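Local coordinates for activator of Hsp90 ATPase homologue 1/2-like C-terminal domain-containing protein (Staphylococcus saprophyticus subsp. saprophyticus, PDB 3Q6A), which is of unknown function but belongs to the AHA1 family, within the Bet v 1-like clan, whose namesake stimulates the ATPase of the chaperone Hsp90, at residues Phe17-Pro23 / Ser35-Glu39. Sequence-based numbering, arbitrary orientation.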
ATOM      1  N   PHE D  17      -5.350   9.679  14.895  1.00 32.03           N
ATOM      2  CA  PHE D  17      -6.801   9.717  15.068  1.00 22.84           C
ATOM      3  C   PHE D  17      -7.336  10.990  14.425  1.00 29.73           C
ATOM      4  O   PHE D  17      -8.296  10.953  13.654  1.00 24.62           O
ATOM      5  CB  PHE D  17      -7.158   9.695  16.562  1.00 29.22           C
ATOM      6  CG  PHE D  17      -8.638   9.858  16.847  1.00 27.11           C
ATOM      7  CD1 PHE D  17      -9.498   8.760  16.814  1.00 33.17           C
ATOM      8  CD2 PHE D  17      -9.164  11.113  17.139  1.00 29.43           C
ATOM      9  CE1 PHE D  17     -10.870   8.915  17.072  1.00 34.21           C
ATOM     10  CE2 PHE D  17     -10.527  11.280  17.395  1.00 29.52           C
ATOM     11  CZ  PHE D  17     -11.378  10.177  17.362  1.00 34.22           C
ATOM     12  N   GLU D  18      -6.694  12.115  14.729  1.00 21.79           N
ATOM     13  CA  GLU D  18      -7.102  13.400  14.188  1.00 26.68           C
ATOM     14  C   GLU D  18      -7.047  13.450  12.668  1.00 35.03           C
ATOM     15  O   GLU D  18      -7.839  14.153  12.040  1.00 26.73           O
ATOM     16  CB  GLU D  18      -6.233  14.526  14.751  1.00 33.65           C
ATOM     17  CG  GLU D  18      -6.528  14.902  16.202  1.00 28.91           C
ATOM     18  CD  GLU D  18      -7.953  15.419  16.421  1.00 33.02           C
ATOM     19  OE1 GLU D  18      -8.364  16.377  15.730  1.00 38.02           O
ATOM     20  OE2 GLU D  18      -8.654  14.863  17.287  1.00 37.25           O
ATOM     21  N   ALA D  19      -6.100  12.719  12.078  1.00 25.19           N
ATOM     22  CA  ALA D  19      -5.952  12.693  10.631  1.00 29.36           C
ATOM     23  C   ALA D  19      -7.234  12.230   9.941  1.00 22.12           C
ATOM     24  O   ALA D  19      -7.547  12.699   8.840  1.00 26.14           O
ATOM     25  CB  ALA D  19      -4.772  11.780  10.236  1.00 24.27           C
ATOM     26  N   PHE D  20      -7.969  11.327  10.580  1.00 23.30           N
ATOM     27  CA  PHE D  20      -9.218  10.819  10.003  1.00 20.93           C
ATOM     28  C   PHE D  20     -10.421  11.730  10.276  1.00 30.71           C
ATOM     29  O   PHE D  20     -11.110  12.151   9.345  1.00 27.59           O
ATOM     30  CB  PHE D  20      -9.571   9.423  10.550  1.00 17.18           C
ATOM     31  CG  PHE D  20      -8.696   8.289  10.031  1.00 26.50           C
ATOM     32  CD1 PHE D  20      -7.476   7.974  10.643  1.00 20.04           C
ATOM     33  CD2 PHE D  20      -9.126   7.505   8.957  1.00 19.79           C
ATOM     34  CE1 PHE D  20      -6.697   6.890  10.192  1.00 25.90           C
ATOM     35  CE2 PHE D  20      -8.364   6.418   8.494  1.00 23.42           C
ATOM     36  CZ  PHE D  20      -7.144   6.109   9.116  1.00 20.15           C
ATOM     37  N   VAL D  21     -10.668  12.036  11.552  1.00 32.47           N
ATOM     38  CA  VAL D  21     -11.831  12.842  11.929  1.00 25.52           C
ATOM     39  C   VAL D  21     -11.820  14.329  11.578  1.00 33.78           C
ATOM     40  O   VAL D  21     -12.884  14.943  11.466  1.00 42.66           O
ATOM     41  CB  VAL D  21     -12.142  12.718  13.451  1.00 26.65           C
ATOM     42  CG1 VAL D  21     -12.268  11.251  13.853  1.00 27.20           C
ATOM     43  CG2 VAL D  21     -11.062  13.411  14.274  1.00 29.04           C
ATOM     44  N   ASP D  22     -10.642  14.917  11.412  1.00 32.41           N
ATOM     45  CA  ASP D  22     -10.554  16.338  11.091  1.00 30.43           C
ATOM     46  C   ASP D  22     -10.789  16.606   9.609  1.00 34.79           C
ATOM     47  O   ASP D  22      -9.960  16.264   8.767  1.00 30.78           O
ATOM     48  CB  ASP D  22      -9.189  16.885  11.492  1.00 40.09           C
ATOM     49  CG  ASP D  22      -9.118  18.398  11.406  1.00 38.11           C
ATOM     50  OD1 ASP D  22      -9.634  18.979  10.424  1.00 40.71           O
ATOM     51  OD2 ASP D  22      -8.530  19.005  12.321  1.00 40.92           O
ATOM     52  N   PRO D  23     -11.919  17.247   9.271  1.00 38.15           N
ATOM     53  CA  PRO D  23     -12.261  17.559   7.880  1.00 38.65           C
ATOM     54  C   PRO D  23     -11.118  18.159   7.067  1.00 34.78           C
ATOM     55  O   PRO D  23     -11.062  17.989   5.851  1.00 38.78           O
ATOM     56  CB  PRO D  23     -13.427  18.534   8.027  1.00 37.96           C
ATOM     57  CG  PRO D  23     -14.098  18.042   9.267  1.00 42.27           C
ATOM     58  CD  PRO D  23     -12.918  17.828  10.186  1.00 40.94           C
ATOM     59  N   SER D  35     -17.730  16.506   5.476  1.00 41.05           N
ATOM     60  CA  SER D  35     -18.717  17.530   5.792  1.00 46.00           C
ATOM     61  C   SER D  35     -18.430  18.150   7.159  1.00 41.75           C
ATOM     62  O   SER D  35     -18.519  19.364   7.331  1.00 50.78           O
ATOM     63  CB  SER D  35     -20.126  16.929   5.756  1.00 35.66           C
ATOM     64  OG  SER D  35     -20.258  15.851   6.668  1.00 44.52           O
ATOM     65  N   GLU D  36     -18.078  17.308   8.126  1.00 50.21           N
ATOM     66  CA  GLU D  36     -17.768  17.777   9.471  1.00 48.95           C
ATOM     67  C   GLU D  36     -16.949  16.723  10.213  1.00 49.65           C
ATOM     68  O   GLU D  36     -16.779  15.603   9.723  1.00 47.44           O
ATOM     69  CB  GLU D  36     -19.056  18.075  10.246  1.00 49.15           C
ATOM     70  CG  GLU D  36     -19.983  16.880  10.415  1.00 54.88           C
ATOM     71  CD  GLU D  36     -21.181  17.174  11.305  1.00 55.94           C
ATOM     72  OE1 GLU D  36     -20.984  17.538  12.486  1.00 62.48           O
ATOM     73  OE2 GLU D  36     -22.328  17.037  10.827  1.00 60.41           O
ATOM     74  N   ARG D  37     -16.449  17.087  11.392  1.00 37.54           N
ATOM     75  CA  ARG D  37     -15.644  16.183  12.200  1.00 42.90           C
ATOM     76  C   ARG D  37     -16.412  14.902  12.502  1.00 44.14           C
ATOM     77  O   ARG D  37     -17.622  14.919  12.732  1.00 46.40           O
ATOM     78  CB  ARG D  37     -15.230  16.866  13.509  1.00 41.79           C
ATOM     79  CG  ARG D  37     -14.395  15.990  14.436  1.00 45.23           C
ATOM     80  CD  ARG D  37     -14.187  16.639  15.805  1.00 38.61           C
ATOM     81  NE  ARG D  37     -13.483  15.750  16.731  1.00 43.64           N
ATOM     82  CZ  ARG D  37     -12.159  15.678  16.862  1.00 40.06           C
ATOM     83  NH1 ARG D  37     -11.364  16.451  16.133  1.00 34.77           N
ATOM     84  NH2 ARG D  37     -11.629  14.812  17.713  1.00 39.17           N
ATOM     85  N   TRP D  38     -15.700  13.787  12.504  1.00 36.35           N
ATOM     86  CA  TRP D  38     -16.314  12.501  12.767  1.00 43.35           C
ATOM     87  C   TRP D  38     -16.708  12.355  14.238  1.00 45.64           C
ATOM     88  O   TRP D  38     -15.849  12.308  15.120  1.00 36.59           O
ATOM     89  CB  TRP D  38     -15.355  11.382  12.350  1.00 32.45           C
ATOM     90  CG  TRP D  38     -15.058  11.365  10.871  1.00 40.66           C
ATOM     91  CD1 TRP D  38     -15.267  12.378   9.975  1.00 26.52           C
ATOM     92  CD2 TRP D  38     -14.494  10.283  10.123  1.00 28.13           C
ATOM     93  NE1 TRP D  38     -14.875  11.989   8.716  1.00 38.25           N
ATOM     94  CE2 TRP D  38     -14.395  10.708   8.780  1.00 33.80           C
ATOM     95  CE3 TRP D  38     -14.063   8.994  10.458  1.00 36.00           C
ATOM     96  CZ2 TRP D  38     -13.882   9.885   7.770  1.00 33.13           C
ATOM     97  CZ3 TRP D  38     -13.551   8.175   9.451  1.00 32.66           C
ATOM     98  CH2 TRP D  38     -13.469   8.628   8.125  1.00 28.81           C
ATOM     99  N   GLU D  39     -18.013  12.288  14.489  1.00 48.46           N
ATOM    100  CA  GLU D  39     -18.546  12.155  15.844  1.00 45.72           C
ATOM    101  C   GLU D  39     -19.523  10.985  15.953  1.00 39.66           C
ATOM    102  O   GLU D  39     -20.257  10.691  15.015  1.00 44.93           O
ATOM    103  CB  GLU D  39     -19.237  13.452  16.250  1.00 48.85           C
TER
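The C-terminal end of helix 13-21 is tied to the loop between strands 33-34 and 43-48 by Glu18, Val21, Arg37 and Trp38. In the last turn of the helix, the Val21 carbonyl has no following helical turn to bond to, and Val21 O accepts the N-H of Trp38 at 3.2 Å; Arg37 CA makes a CH···O contact with the same oxygen. A long, extended chain suits Arg37, whose CG stands anti to its N (chi1 179°) and whose guanidinium reaches Glu18 end-on. A carboxylate offers two oxygens to two nitrogens: in this salt bridge Arg37 NH1 bonds Glu18 OE1 and Arg37 NH2 bonds Glu18 OE2, each at 3.0 Å and each to the oxygen's syn lone pair, carboxylate and guanidinium planes 21° apart. Branched Val21 serves both neighbours, CG2 over one guanidinium face and CG1 on Trp38 CB at 3.4 Å, while Val21 CA makes a CH-pi contact with the five-membered ring. The broad, largely apolar indole of Trp38 also reaches Ile68, and the compact Pro23 ring abuts the Glu36-Arg37 peptide. Short helix 13-21 packing on the loop from edge strand 33-34 is consistent with the helix-grip (Bet v 1-like) fold, whose curved antiparallel sheet wraps round long helix 102-125.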